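PDB 3EBY: beta subunit of a putative Aromatic-ring-hydroxylating dioxygenase from Novosphingobium aromaticivorans DSM 12444, which probably serves as the non-catalytic partner of the alpha subunit in a ring-hydroxylating dioxygenase, although its own activity has not been established. Local coordinates for residues 14-19 and 105-110; 21-26 and 141-146; 43-48 and 68-73. All blocks are in the same frame, centred on the assembly; numbering follows the deposited sequence. Where two conformers were deposited one is given.

Interaction 1 (14-19 and 105-110); sequences SAIDDF and VSAEAS
I16 of helix 8-28 packs against V105 and A107 of strand 104-116, a small and wholly apolar helix-on-sheet contact. It belongs to the cone-like alpha+beta fold of the NTF2 clan, in which a long N-terminal helix lies against a curved mixed sheet. The two segments bury only 102 Å² between them, and no hydrogen bond crosses; V105 and A107 pair by backbone with F134 and D132. At the nearest point of the backbones the I16 and A107 CA atoms are 8.3 Å apart, and the isoleucine bridges that distance. V105, A107 and A109 all direct their CB atoms at the helix, while S106 and E108 face the other way, where E108 forms a salt bridge with K129. A95 of strand 87-101 and F134 of strand 122-135 touch I16, so the isoleucine beds onto three strands. D18, on another side of the helix, makes a salt bridge with R94 of the third subunit. With CG1 of I16 placed opposite the carbonyl carbon (chi1 -72°) and the chain extended beyond it, the terminal methyl does the touching: CD1 lies 4.3 Å from A107 CB and 3.6 Å from V105 CG1.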
# COMPACT_ATOMS: atom_id res chain seq x y z
N SER A 14 -1.48 -15.14 -5.49
CA SER A 14 -2.36 -14.99 -4.34
C SER A 14 -1.70 -15.49 -3.06
O SER A 14 -1.87 -14.88 -2.00
CB SER A 14 -3.69 -15.73 -4.55
OG SER A 14 -4.41 -15.15 -5.60
N ALA A 15 -1.04 -16.65 -3.14
CA ALA A 15 -0.33 -17.24 -1.98
C ALA A 15 0.71 -16.26 -1.39
O ALA A 15 0.79 -16.04 -0.17
CB ALA A 15 0.34 -18.61 -2.39
N ILE A 16 1.48 -15.63 -2.27
CA ILE A 16 2.54 -14.73 -1.85
C ILE A 16 1.95 -13.42 -1.31
O ILE A 16 2.40 -12.91 -0.27
CB ILE A 16 3.57 -14.49 -3.00
CG1 ILE A 16 4.41 -15.78 -3.19
CG2 ILE A 16 4.45 -13.29 -2.71
CD1 ILE A 16 5.20 -15.81 -4.47
N ASP A 17 0.96 -12.87 -2.01
CA ASP A 17 0.34 -11.66 -1.51
C ASP A 17 -0.38 -11.89 -0.14
O ASP A 17 -0.25 -11.06 0.75
CB ASP A 17 -0.63 -11.07 -2.54
CG ASP A 17 0.09 -10.43 -3.74
OD1 ASP A 17 1.22 -9.91 -3.58
OD2 ASP A 17 -0.54 -10.39 -4.84
N ASP A 18 -1.02 -13.04 0.04
CA ASP A 18 -1.63 -13.40 1.34
C ASP A 18 -0.56 -13.52 2.43
O ASP A 18 -0.69 -12.96 3.52
CB ASP A 18 -2.37 -14.74 1.23
CG ASP A 18 -3.71 -14.64 0.54
OD1 ASP A 18 -4.23 -13.54 0.30
OD2 ASP A 18 -4.30 -15.73 0.31
N PHE A 19 0.54 -14.21 2.09
CA PHE A 19 1.67 -14.34 3.00
C PHE A 19 2.14 -12.95 3.46
O PHE A 19 2.31 -12.71 4.67
CB PHE A 19 2.83 -15.09 2.31
CG PHE A 19 4.06 -15.24 3.17
CD1 PHE A 19 4.93 -14.18 3.36
CD2 PHE A 19 4.28 -16.42 3.90
CE1 PHE A 19 6.02 -14.28 4.17
CE2 PHE A 19 5.37 -16.52 4.76
CZ PHE A 19 6.24 -15.44 4.89
N VAL A 105 9.61 -20.17 -5.78
CA VAL A 105 9.25 -18.95 -6.47
C VAL A 105 10.02 -17.76 -5.89
O VAL A 105 10.07 -17.58 -4.68
CB VAL A 105 7.73 -18.70 -6.34
CG1 VAL A 105 7.35 -17.37 -6.96
CG2 VAL A 105 6.95 -19.85 -6.98
N SER A 106 10.66 -16.99 -6.76
CA SER A 106 11.29 -15.74 -6.35
C SER A 106 10.32 -14.60 -6.58
O SER A 106 9.51 -14.63 -7.51
CB SER A 106 12.59 -15.50 -7.12
OG SER A 106 12.37 -15.46 -8.52
N ALA A 107 10.34 -13.64 -5.67
CA ALA A 107 9.45 -12.45 -5.76
C ALA A 107 10.05 -11.26 -5.06
O ALA A 107 10.93 -11.41 -4.23
CB ALA A 107 8.05 -12.74 -5.20
N GLU A 108 9.52 -10.08 -5.39
CA GLU A 108 9.91 -8.82 -4.76
C GLU A 108 8.68 -7.98 -4.49
O GLU A 108 7.73 -8.05 -5.25
CB GLU A 108 10.89 -8.06 -5.65
CG GLU A 108 12.11 -8.89 -6.09
CD GLU A 108 13.16 -8.11 -6.87
OE1 GLU A 108 13.07 -6.86 -7.00
OE2 GLU A 108 14.09 -8.78 -7.36
N ALA A 109 8.69 -7.24 -3.38
CA ALA A 109 7.57 -6.36 -3.02
C ALA A 109 8.08 -5.16 -2.25
O ALA A 109 8.90 -5.30 -1.33
CB ALA A 109 6.54 -7.14 -2.19
N SER A 110 7.63 -3.96 -2.64
CA SER A 110 7.96 -2.75 -1.92
C SER A 110 7.24 -2.73 -0.60
O SER A 110 6.18 -3.31 -0.46
CB SER A 110 7.57 -1.49 -2.72
OG SER A 110 8.40 -1.38 -3.86

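Interaction 2 (21-26 and 141-146); sequences AAYGLC and VRLKSR
R146 drives one nitrogen of its guanidinium end-on into the face of the Y23 ring instead of lying flat upon it. NH1 sits 3.2 Å above the ring plane and over its centre, at nearly equal distances from all six ring carbons (3.4 Å to CE1 of Y23). The two planes stand 78° apart, yet this is a cation-pi pair: CZ of R146 is 4.4 Å from the centroid of the Y23 ring and 5° off its normal. Y23 holds CG trans to its own N (chi1 177°), which swings the ring off the helix toward the strand; R146 comes from the opposite direction, its chain bent at chi3. L143 touches both, its CD1 4.3 Å from Y23 CE2 and 3.6 Å above the R146 guanidinium plane, near the rim. The arginine is fixed by a salt bridge from NE to D132 and a hydrogen bond from NH2 to OD1 of N20, while Y23 OH is hydrogen-bonded to the C-terminal carboxylate of I163 and to W35. A leucine in place of Y23 would probably leave NH1 of R146 without its aromatic face and the carboxylate of I163 without this hydroxyl. The site is buried between helix 8-28 and strand 142-150, beside a classic beta bulge where K144 and S145 both face R133 of strand 122-135; Y45 of strand 43-49 borders both Y23 and R146.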
# COMPACT_ATOMS: atom_id res chain seq x y z
N ALA A 21 0.61 -9.99 3.47
CA ALA A 21 -0.41 -9.31 4.30
C ALA A 21 -0.35 -9.79 5.75
O ALA A 21 -0.29 -9.00 6.69
CB ALA A 21 -1.81 -9.50 3.70
N ALA A 22 -0.27 -11.11 5.93
CA ALA A 22 -0.24 -11.73 7.25
C ALA A 22 1.10 -11.51 7.95
O ALA A 22 1.13 -11.34 9.15
CB ALA A 22 -0.52 -13.22 7.13
N TYR A 23 2.17 -11.43 7.17
CA TYR A 23 3.52 -11.16 7.70
C TYR A 23 3.55 -9.75 8.33
O TYR A 23 4.03 -9.54 9.45
CB TYR A 23 4.55 -11.29 6.55
CG TYR A 23 5.99 -10.98 6.93
CD1 TYR A 23 6.46 -9.66 7.01
CD2 TYR A 23 6.90 -12.00 7.18
CE1 TYR A 23 7.78 -9.39 7.36
CE2 TYR A 23 8.23 -11.72 7.53
CZ TYR A 23 8.64 -10.43 7.65
OH TYR A 23 9.97 -10.16 7.95
N GLY A 24 3.05 -8.77 7.59
CA GLY A 24 2.99 -7.40 8.12
C GLY A 24 2.15 -7.30 9.37
O GLY A 24 2.52 -6.61 10.31
N LEU A 25 0.98 -7.97 9.37
CA LEU A 25 0.05 -7.87 10.52
C LEU A 25 0.62 -8.58 11.76
O LEU A 25 0.47 -8.09 12.88
CB LEU A 25 -1.34 -8.39 10.18
CG LEU A 25 -2.28 -7.33 9.55
CD1 LEU A 25 -3.61 -7.97 9.18
CD2 LEU A 25 -2.49 -6.14 10.50
N CYS A 26 1.30 -9.71 11.54
CA CYS A 26 1.97 -10.45 12.62
C CYS A 26 2.95 -9.54 13.38
O CYS A 26 2.88 -9.42 14.61
CB CYS A 26 2.68 -11.69 12.01
SG CYS A 26 4.04 -12.27 12.90
N VAL A 141 3.19 -22.16 2.37
CA VAL A 141 3.96 -21.00 1.87
C VAL A 141 4.91 -20.51 2.97
O VAL A 141 4.47 -19.96 3.96
CB VAL A 141 3.01 -19.82 1.47
CG1 VAL A 141 3.80 -18.62 1.07
CG2 VAL A 141 2.06 -20.26 0.35
N ARG A 142 6.21 -20.69 2.75
CA ARG A 142 7.21 -20.29 3.74
C ARG A 142 8.41 -19.65 3.02
O ARG A 142 8.73 -20.03 1.87
CB ARG A 142 7.67 -21.51 4.57
CG ARG A 142 6.59 -22.12 5.50
CD ARG A 142 7.21 -22.99 6.58
NE ARG A 142 7.84 -24.15 5.98
CZ ARG A 142 8.63 -25.01 6.61
NH1 ARG A 142 8.89 -24.88 7.90
NH2 ARG A 142 9.18 -26.00 5.91
N LEU A 143 9.06 -18.71 3.70
CA LEU A 143 10.26 -18.06 3.19
C LEU A 143 11.48 -18.96 3.34
O LEU A 143 11.78 -19.45 4.43
CB LEU A 143 10.52 -16.74 3.92
CG LEU A 143 9.63 -15.55 3.56
CD1 LEU A 143 9.80 -14.38 4.59
CD2 LEU A 143 9.92 -15.09 2.11
N LYS A 144 12.13 -19.24 2.22
CA LYS A 144 13.51 -19.80 2.20
C LYS A 144 14.52 -18.66 2.50
O LYS A 144 15.48 -18.82 3.31
CB LYS A 144 13.80 -20.44 0.86
CG LYS A 144 15.22 -20.99 0.71
CD LYS A 144 15.54 -22.05 1.75
CE LYS A 144 16.87 -22.75 1.46
NZ LYS A 144 17.11 -23.82 2.47
N SER A 145 14.34 -17.53 1.84
CA SER A 145 15.17 -16.36 2.12
C SER A 145 14.43 -15.06 1.88
O SER A 145 13.65 -14.93 0.93
CB SER A 145 16.45 -16.37 1.28
OG SER A 145 16.18 -16.19 -0.10
N ARG A 146 14.68 -14.11 2.77
CA ARG A 146 14.14 -12.71 2.64
C ARG A 146 15.25 -11.74 2.94
O ARG A 146 15.86 -11.75 4.04
CB ARG A 146 12.94 -12.49 3.57
CG ARG A 146 12.55 -11.01 3.82
CD ARG A 146 11.07 -10.84 4.24
NE ARG A 146 10.18 -11.02 3.08
CZ ARG A 146 8.85 -10.92 3.12
NH1 ARG A 146 8.22 -10.58 4.25
NH2 ARG A 146 8.15 -11.04 2.01

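Interaction 3 (43-48 and 68-73); sequences CLYQVI and GMLADR
L70 of helix 67-79 wedges its forked end against C43 and Y45 of strand 43-49, and everything that passes between the two segments is apolar packing. By this one leucine the helix packs over the strand, next to the edge strand 60-64 of the mixed sheet. The leucine splits its two methyl groups between the two residues. CD1 meets the sulfur, 3.8 Å from SG of C43, and CD2 lies 3.8 Å from CB of Y45, so the tyrosine is touched at the root of its side chain, with its ring lying oblique to that methyl. C43 and Y45 point their CB atoms at the helix, whereas L44 between them points away. The CB of L70 does not aim straight at the strand; CG lies beside the backbone N (chi1 -58°), and the fork is carried across from there. SG of C43 is set between its own N and carbonyl carbon (chi1 62°), which brings the sulfur up to the leucine. C64 and W35 also touch L70, and the Y45 ring meets W35 edge-to-face.

Polar interactions lie beyond this pair. On the strand's backbone, Y45 pairs with C64 of strand 60-64, while L44 and Q46 pair with strand 142-150.

The chemistry therefore divides along the tyrosine: its CB end packs under the helix, while its hydroxyl is hydrogen-bonded to the terminal carboxylate of I163, which Y23 OH also reaches. Between these two segments the fit rests on the L70 methyls against C43 SG and Y45 CB.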
# COMPACT_ATOMS: atom_id res chain seq x y z
N CYS A 43 16.87 -21.25 6.77
CA CYS A 43 16.47 -20.02 6.09
C CYS A 43 17.57 -18.96 6.16
O CYS A 43 18.58 -19.13 6.88
CB CYS A 43 15.22 -19.47 6.76
SG CYS A 43 15.44 -19.02 8.53
N LEU A 44 17.32 -17.85 5.47
CA LEU A 44 18.16 -16.66 5.56
C LEU A 44 17.26 -15.41 5.63
O LEU A 44 16.35 -15.26 4.83
CB LEU A 44 19.12 -16.57 4.37
CG LEU A 44 20.03 -15.32 4.36
CD1 LEU A 44 21.06 -15.40 5.51
CD2 LEU A 44 20.73 -15.18 3.03
N TYR A 45 17.43 -14.62 6.68
CA TYR A 45 16.76 -13.34 6.83
C TYR A 45 17.83 -12.29 7.04
O TYR A 45 18.65 -12.41 7.96
CB TYR A 45 15.80 -13.35 8.03
CG TYR A 45 15.15 -12.01 8.30
CD1 TYR A 45 14.10 -11.56 7.51
CD2 TYR A 45 15.64 -11.16 9.29
CE1 TYR A 45 13.50 -10.29 7.73
CE2 TYR A 45 15.06 -9.90 9.52
CZ TYR A 45 13.97 -9.49 8.78
OH TYR A 45 13.42 -8.24 9.03
N GLN A 46 17.80 -11.24 6.24
CA GLN A 46 18.74 -10.16 6.42
C GLN A 46 18.14 -8.81 6.05
O GLN A 46 17.16 -8.72 5.27
CB GLN A 46 20.04 -10.43 5.65
CG GLN A 46 19.94 -10.37 4.17
CD GLN A 46 21.19 -10.93 3.48
OE1 GLN A 46 22.26 -11.09 4.10
NE2 GLN A 46 21.06 -11.24 2.20
N VAL A 47 18.72 -7.78 6.64
CA VAL A 47 18.29 -6.40 6.44
C VAL A 47 19.57 -5.62 6.04
O VAL A 47 20.55 -5.55 6.82
CB VAL A 47 17.63 -5.82 7.73
CG1 VAL A 47 17.29 -4.33 7.53
CG2 VAL A 47 16.34 -6.66 8.12
N ILE A 48 19.59 -5.12 4.81
CA ILE A 48 20.79 -4.54 4.21
C ILE A 48 20.47 -3.26 3.48
O ILE A 48 19.42 -3.14 2.85
CB ILE A 48 21.46 -5.51 3.21
CG1 ILE A 48 20.40 -6.15 2.30
CG2 ILE A 48 22.20 -6.58 3.95
CD1 ILE A 48 20.96 -6.65 0.96
N GLY A 68 16.78 -20.84 14.30
CA GLY A 68 17.24 -20.67 15.67
C GLY A 68 17.62 -19.23 15.97
O GLY A 68 17.29 -18.71 17.05
N MSE A 69 18.25 -18.56 15.01
CA MSE A 69 18.59 -17.16 15.15
C MSE A 69 17.35 -16.24 15.13
O MSE A 69 17.30 -15.27 15.88
CB MSE A 69 19.62 -16.72 14.08
CG MSE A 69 20.96 -17.41 14.22
SE MSE A 69 22.38 -16.59 13.16
CE MSE A 69 22.44 -14.89 13.92
N LEU A 70 16.34 -16.56 14.30
CA LEU A 70 15.07 -15.84 14.31
C LEU A 70 14.45 -15.92 15.72
O LEU A 70 14.03 -14.90 16.29
CB LEU A 70 14.08 -16.45 13.30
CG LEU A 70 14.45 -16.54 11.82
CD1 LEU A 70 13.30 -17.18 11.01
CD2 LEU A 70 14.83 -15.17 11.25
N ALA A 71 14.39 -17.14 16.25
CA ALA A 71 13.78 -17.39 17.56
C ALA A 71 14.57 -16.71 18.65
O ALA A 71 13.99 -16.14 19.57
CB ALA A 71 13.67 -18.88 17.82
N ASP A 72 15.90 -16.72 18.53
CA ASP A 72 16.76 -16.03 19.50
C ASP A 72 16.40 -14.56 19.60
O ASP A 72 16.39 -13.99 20.69
CB ASP A 72 18.23 -16.15 19.14
CG ASP A 72 18.82 -17.54 19.42
OD1 ASP A 72 18.22 -18.32 20.18
OD2 ASP A 72 19.93 -17.80 18.89
N ARG A 73 16.13 -13.93 18.46
CA ARG A 73 15.72 -12.52 18.44
C ARG A 73 14.38 -12.29 19.17
O ARG A 73 14.25 -11.35 19.94
CB ARG A 73 15.66 -11.99 17.00
CG ARG A 73 15.24 -10.53 16.90
CD ARG A 73 15.54 -9.97 15.49
NE ARG A 73 16.97 -9.74 15.28
CZ ARG A 73 17.66 -8.73 15.82
NH1 ARG A 73 17.03 -7.77 16.51
NH2 ARG A 73 18.96 -8.62 15.61

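Helix 8-28 carries both interaction 1 and interaction 2, whose centres lie about 9 Å apart and whose residues touch: F19 and A15 pack on V141, and F19 on L143. Interaction 3 lies about 13 Å from interaction 2, centre to centre, and joins it through neighbouring strands, with R146 N 2.9 Å from L44 O in a probable hydrogen bond. Interactions 1 and 3, about 19 Å apart between centres, do not touch. All three reach the same mixed sheet. Along the chain, interactions 1 and 2 interleave, and interaction 3 is nested within both loops. Interactions 1 and 2 also touch the third subunit, so helix 8-28 faces the trimer interface, whereas no other chain of the assembly touches interaction 3.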